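PDB 4DZ4: agmatinase from Burkholderia thailandensis, which probably hydrolyses agmatine to putrescine and urea, using two manganese ions per subunit, as a member of the arginase family. Local coordinates for residues B[244-249]-B[288-293]; B[254-259]-B[298-303]. One frame throughout, in Å; residues are numbered along the deposited sequence.

Interaction 1: B[244-249]-B[288-293]; sequences TFDIDC and VVEVAP. With MN (manganese (II) ion), chain Q; MN (manganese (II) ion), chain P.
F245 and D246 pair in parallel with V288 and V289 at the C-terminal ends of two neighbouring strands, 240-246 and 282-289, of the arginase-fold parallel sheet, where the dinuclear manganese site lies. Two backbone hydrogen bonds define the pairing: V289 N to F245 O at 2.8 Å, and I247 N to V289 O at 3.0 Å with an N-H...O angle of 177°.

V289 CG2 sits 3.5 Å from D246 CA, on the face that carries the D246 carboxylate, while beyond the strand ends the CG2 methyls of I247 and V291 meet.

The metal contacts belong to D246 and D248, a DxD pair; H139, D163, H165 and D167 supply the remaining protein ligands, and a water bridges the ions. With CG anti to its backbone N (chi1 178°), D246 bridges them too, OD2 lying 2.2 Å from the chain Q manganese and a longer 2.6 Å from that of chain P. OD1 accepts a hydrogen bond from D248 N (3.0 Å), 42° out of the carboxylate plane; this Asx turn and the metal bonds together help to fix the carboxylate's rotation. E290 covers OD1 with CB and CG, and its OE2 is hydrogen-bonded to H139 N and H179 ND1. D248 grips the chain Q manganese with OD1 at 2.2 Å and OD2 at 2.5 Å.

Interaction 2: B[254-259]-B[298-303]; sequences FAPGTG and SEITAI. With EDO (1,2-ethanediol), chain V.
The first turn of helix 300-323 packs here against the loop that follows strand 240-246, and T301 is the residue through which most of the contact is made: it gives up more surface to the opposite segment than any other residue. T301 OG1 accepts a hydrogen bond from G257 N at 2.8 Å, with an N-H...O angle of 154°. The hydroxyl is anti to the carbonyl carbon and beside the backbone N (chi1 -52°), which turns it to the loop, while CG2 lies anti to the backbone N, 3.5 Å from G257 O and 3.8 Å from A255 CB. T301 OG1 is also hydrogen-bonded to D296 OD1, while D296 OD2 takes A302 N, so one acidic side chain ties both the threonine and the backbone of the first turn.

Close contact continues along the proline. P256 CD comes within 3.2 Å of T301 OG1, and the two side chains run past each other in opposite directions. I300 crosses P256 at about a right angle, its CD1 3.8 Å from P256 CD. A water bridges the two backbones, donating to F254 O and to I300 O, each at 2.8 Å from the water oxygen.

E299, at the N-cap position, does not touch the loop segment. Its OE1 and OE2 accept from O1 and O2 of a 1,2-ethanediol, probably from the crystallisation liquor; R63 of a second subunit is hydrogen-bonded to the diol and forms a salt bridge with OE1. F254 packs on F254 of a third subunit. A weak T258 N to P256 O bond (3.0 Å) closes an inverse gamma turn centred on G257, where the helix N-terminus meets the loop after the DxD-bearing strand of the arginase fold.

Overall arrangement
Interactions 1 and 2 have centres about 9 Å apart and touch directly: A292 N lies 2.9 Å from G257 O and E290 O lies 2.9 Å from T258 OG1, both probable hydrogen bonds. Along the chain their segments alternate, in the order 244-249, 254-259, 288-293, 298-303. Strand 240-246, helix 268-276 and strand 282-289 form a beta-alpha-beta unit, and helix 300-323 is the next helix in the chain. The loop after strand 240-246 runs past the start of helix 300-323 on its way to helix 268-276. Interaction 1 lies about 8 Å from the chain centre and interaction 2 about 15 Å, so together they span from the metal site to residues that meet other subunits.

Interaction 1: B[244-249]-B[288-293]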
loop_
_atom_site.group_PDB
_atom_site.type_symbol
_atom_site.label_atom_id
_atom_site.label_comp_id
_atom_site.label_asym_id
_atom_site.label_seq_id
_atom_site.Cartn_x
_atom_site.Cartn_y
_atom_site.Cartn_z
ATOM N N THR B 244 -19.505 -19.481 -14.081
ATOM C CA THR B 244 -18.388 -19.379 -13.137
ATOM C C THR B 244 -17.532 -18.204 -13.576
ATOM O O THR B 244 -17.068 -18.161 -14.716
ATOM C CB THR B 244 -17.607 -20.718 -13.002
ATOM O OG1 THR B 244 -16.497 -20.548 -12.110
ATOM C CG2 THR B 244 -17.092 -21.243 -14.366
ATOM N N PHE B 245 -17.393 -17.229 -12.697
ATOM C CA PHE B 245 -16.674 -16.004 -13.039
ATOM C C PHE B 245 -15.390 -15.889 -12.232
ATOM O O PHE B 245 -15.437 -15.582 -11.035
ATOM C CB PHE B 245 -17.555 -14.768 -12.815
ATOM C CG PHE B 245 -17.074 -13.551 -13.558
ATOM C CD1 PHE B 245 -15.905 -12.908 -13.162
ATOM C CD2 PHE B 245 -17.782 -13.063 -14.681
ATOM C CE1 PHE B 245 -15.412 -11.797 -13.854
ATOM C CE2 PHE B 245 -17.323 -11.932 -15.355
ATOM C CZ PHE B 245 -16.133 -11.295 -14.947
ATOM N N ASP B 246 -14.259 -16.114 -12.890
ATOM C CA ASP B 246 -12.940 -15.921 -12.267
ATOM C C ASP B 246 -12.606 -14.444 -12.495
ATOM O O ASP B 246 -12.545 -14.007 -13.624
ATOM C CB ASP B 246 -11.936 -16.891 -12.914
ATOM C CG ASP B 246 -10.469 -16.740 -12.377
ATOM O OD1 ASP B 246 -10.142 -15.713 -11.753
ATOM O OD2 ASP B 246 -9.653 -17.662 -12.623
ATOM N N ILE B 247 -12.460 -13.672 -11.416
ATOM C CA ILE B 247 -12.200 -12.234 -11.510
ATOM C C ILE B 247 -10.969 -11.892 -12.376
ATOM O O ILE B 247 -10.901 -10.794 -12.948
ATOM C CB ILE B 247 -12.140 -11.588 -10.105
ATOM C CG1 ILE B 247 -12.564 -10.084 -10.161
ATOM C CG2 ILE B 247 -10.758 -11.827 -9.445
ATOM C CD1 ILE B 247 -13.971 -9.798 -10.666
ATOM N N ASP B 248 -10.044 -12.840 -12.536
ATOM C CA ASP B 248 -8.876 -12.604 -13.413
ATOM C C ASP B 248 -9.218 -12.594 -14.908
ATOM O O ASP B 248 -8.354 -12.340 -15.748
ATOM C CB ASP B 248 -7.682 -13.525 -13.065
ATOM C CG ASP B 248 -7.819 -14.981 -13.590
ATOM O OD1 ASP B 248 -7.113 -15.836 -12.994
ATOM O OD2 ASP B 248 -8.593 -15.288 -14.529
ATOM N N CYS B 249 -10.493 -12.848 -15.231
ATOM C CA CYS B 249 -11.016 -12.526 -16.584
ATOM C C CYS B 249 -10.736 -11.012 -16.871
ATOM O O CYS B 249 -10.332 -10.634 -17.974
ATOM C CB CYS B 249 -12.529 -12.777 -16.614
ATOM S SG CYS B 249 -13.238 -12.415 -18.235
ATOM N N VAL B 288 -18.359 -16.655 -8.152
ATOM C CA VAL B 288 -17.441 -15.580 -8.481
ATOM C C VAL B 288 -16.205 -15.856 -7.627
ATOM O O VAL B 288 -16.293 -15.845 -6.398
ATOM C CB VAL B 288 -18.051 -14.211 -8.131
ATOM C CG1 VAL B 288 -17.078 -13.097 -8.527
ATOM C CG2 VAL B 288 -19.421 -14.050 -8.808
ATOM N N VAL B 289 -15.081 -16.127 -8.292
ATOM C CA VAL B 289 -13.916 -16.704 -7.601
ATOM C C VAL B 289 -12.638 -15.894 -7.824
ATOM O O VAL B 289 -12.585 -15.008 -8.693
ATOM C CB VAL B 289 -13.639 -18.142 -8.078
ATOM C CG1 VAL B 289 -14.856 -19.029 -7.717
ATOM C CG2 VAL B 289 -13.354 -18.201 -9.592
ATOM N N GLU B 290 -11.643 -16.225 -6.989
ATOM C CA GLU B 290 -10.223 -15.828 -7.115
ATOM C C GLU B 290 -9.967 -14.383 -6.661
ATOM O O GLU B 290 -8.884 -13.851 -6.915
ATOM C CB GLU B 290 -9.671 -16.089 -8.528
ATOM C CG GLU B 290 -9.597 -17.583 -8.928
ATOM C CD GLU B 290 -8.401 -18.353 -8.332
ATOM O OE1 GLU B 290 -7.551 -17.798 -7.614
ATOM O OE2 GLU B 290 -8.306 -19.556 -8.585
ATOM N N VAL B 291 -10.916 -13.757 -5.968
ATOM C CA VAL B 291 -10.585 -12.455 -5.342
ATOM C C VAL B 291 -9.579 -12.704 -4.187
ATOM O O VAL B 291 -9.838 -13.544 -3.308
ATOM C CB VAL B 291 -11.850 -11.743 -4.835
ATOM C CG1 VAL B 291 -11.453 -10.489 -4.051
ATOM C CG2 VAL B 291 -12.789 -11.370 -6.027
ATOM N N ALA B 292 -8.438 -11.999 -4.214
ATOM C CA ALA B 292 -7.383 -12.158 -3.204
ATOM C C ALA B 292 -7.103 -10.769 -2.611
ATOM O O ALA B 292 -6.366 -9.974 -3.207
ATOM C CB ALA B 292 -6.131 -12.773 -3.848
ATOM N N PRO B 293 -7.751 -10.432 -1.481
ATOM C CA PRO B 293 -7.730 -9.027 -1.032
ATOM C C PRO B 293 -6.328 -8.503 -0.644
ATOM O O PRO B 293 -6.092 -7.272 -0.693
ATOM C CB PRO B 293 -8.673 -9.020 0.179
ATOM C CG PRO B 293 -8.828 -10.462 0.565
ATOM C CD PRO B 293 -8.742 -11.232 -0.726
HETATM MN MN MN Q . -7.942 -17.621 -13.940
HETATM MN MN MN P . -9.754 -20.177 -13.179
HETATM O O HOH W 1 -7.914 -19.656 -13.542
#

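Interaction 2: B[254-259]-B[298-303]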
loop_
_atom_site.group_PDB
_atom_site.type_symbol
_atom_site.label_atom_id
_atom_site.label_comp_id
_atom_site.label_asym_id
_atom_site.label_seq_id
_atom_site.Cartn_x
_atom_site.Cartn_y
_atom_site.Cartn_z
ATOM N N PHE B 254 -8.158 -3.562 -13.688
ATOM C CA PHE B 254 -9.468 -3.567 -13.066
ATOM C C PHE B 254 -9.520 -4.575 -11.927
ATOM O O PHE B 254 -10.319 -4.403 -10.988
ATOM C CB PHE B 254 -10.533 -3.956 -14.101
ATOM C CG PHE B 254 -10.579 -3.029 -15.272
ATOM C CD1 PHE B 254 -11.392 -1.885 -15.246
ATOM C CD2 PHE B 254 -9.803 -3.290 -16.404
ATOM C CE1 PHE B 254 -11.410 -1.018 -16.330
ATOM C CE2 PHE B 254 -9.800 -2.407 -17.475
ATOM C CZ PHE B 254 -10.612 -1.280 -17.445
ATOM N N ALA B 255 -8.672 -5.609 -11.990
ATOM C CA ALA B 255 -8.723 -6.692 -10.988
ATOM C C ALA B 255 -7.275 -7.032 -10.569
ATOM O O ALA B 255 -6.776 -8.115 -10.891
ATOM C CB ALA B 255 -9.428 -7.938 -11.580
ATOM N N PRO B 256 -6.610 -6.109 -9.847
ATOM C CA PRO B 256 -5.221 -6.403 -9.417
ATOM C C PRO B 256 -5.177 -7.466 -8.315
ATOM O O PRO B 256 -4.140 -8.136 -8.125
ATOM C CB PRO B 256 -4.730 -5.051 -8.870
ATOM C CG PRO B 256 -5.989 -4.291 -8.471
ATOM C CD PRO B 256 -6.972 -4.697 -9.565
ATOM N N GLY B 257 -6.287 -7.586 -7.591
ATOM C CA GLY B 257 -6.370 -8.453 -6.419
ATOM C C GLY B 257 -6.690 -9.881 -6.793
ATOM O O GLY B 257 -7.759 -10.373 -6.492
ATOM N N THR B 258 -5.735 -10.556 -7.420
ATOM C CA THR B 258 -5.966 -11.931 -7.848
ATOM C C THR B 258 -4.639 -12.688 -7.887
ATOM O O THR B 258 -3.567 -12.079 -7.954
ATOM C CB THR B 258 -6.771 -11.959 -9.178
ATOM O OG1 THR B 258 -7.417 -13.245 -9.320
ATOM C CG2 THR B 258 -5.862 -11.636 -10.395
ATOM N N GLY B 259 -4.698 -14.015 -7.800
ATOM C CA GLY B 259 -3.474 -14.812 -7.644
ATOM C C GLY B 259 -2.670 -15.036 -8.916
ATOM O O GLY B 259 -1.468 -15.277 -8.840
ATOM N N SER B 298 -7.514 -0.567 -2.983
ATOM C CA SER B 298 -8.728 0.195 -2.708
ATOM C C SER B 298 -10.002 -0.599 -3.055
ATOM O O SER B 298 -10.997 -0.034 -3.537
ATOM C CB SER B 298 -8.699 1.540 -3.443
ATOM O OG SER B 298 -7.589 2.287 -2.966
ATOM N N GLU B 299 -9.919 -1.907 -2.814
ATOM C CA GLU B 299 -11.027 -2.846 -2.994
ATOM C C GLU B 299 -11.573 -2.930 -4.405
ATOM O O GLU B 299 -12.655 -3.508 -4.599
ATOM C CB GLU B 299 -12.203 -2.512 -2.059
ATOM C CG GLU B 299 -11.874 -2.442 -0.585
ATOM C CD GLU B 299 -13.129 -2.156 0.198
ATOM O OE1 GLU B 299 -13.711 -1.046 0.039
ATOM O OE2 GLU B 299 -13.583 -3.065 0.918
ATOM N N ILE B 300 -10.873 -2.369 -5.390
ATOM C CA ILE B 300 -11.495 -2.302 -6.727
ATOM C C ILE B 300 -11.820 -3.699 -7.296
ATOM O O ILE B 300 -12.811 -3.863 -8.040
ATOM C CB ILE B 300 -10.722 -1.409 -7.720
ATOM C CG1 ILE B 300 -9.413 -2.099 -8.202
ATOM C CG2 ILE B 300 -10.544 0.020 -7.141
ATOM C CD1 ILE B 300 -8.703 -1.369 -9.333
ATOM N N THR B 301 -10.997 -4.693 -6.959
ATOM C CA THR B 301 -11.243 -6.057 -7.464
ATOM C C THR B 301 -12.490 -6.649 -6.842
ATOM O O THR B 301 -13.369 -7.195 -7.538
ATOM C CB THR B 301 -10.080 -6.999 -7.165
ATOM O OG1 THR B 301 -8.856 -6.392 -7.628
ATOM C CG2 THR B 301 -10.281 -8.357 -7.881
ATOM N N ALA B 302 -12.553 -6.521 -5.524
ATOM C CA ALA B 302 -13.711 -6.995 -4.774
ATOM C C ALA B 302 -14.999 -6.262 -5.186
ATOM O O ALA B 302 -16.070 -6.893 -5.220
ATOM C CB ALA B 302 -13.455 -6.884 -3.272
ATOM N N ILE B 303 -14.886 -4.956 -5.480
ATOM C CA ILE B 303 -16.026 -4.164 -5.924
ATOM C C ILE B 303 -16.526 -4.729 -7.264
ATOM O O ILE B 303 -17.732 -4.984 -7.421
ATOM C CB ILE B 303 -15.659 -2.664 -6.038
ATOM C CG1 ILE B 303 -15.548 -2.055 -4.624
ATOM C CG2 ILE B 303 -16.745 -1.942 -6.854
ATOM C CD1 ILE B 303 -14.852 -0.714 -4.597
HETATM C C1 EDO V . -13.947 0.763 3.077
HETATM O O1 EDO V . -13.259 0.865 1.829
HETATM C C2 EDO V . -13.956 -0.684 3.587
HETATM O O2 EDO V . -14.877 -1.497 2.823
HETATM O O HOH W 2 -12.558 -2.841 -10.608
#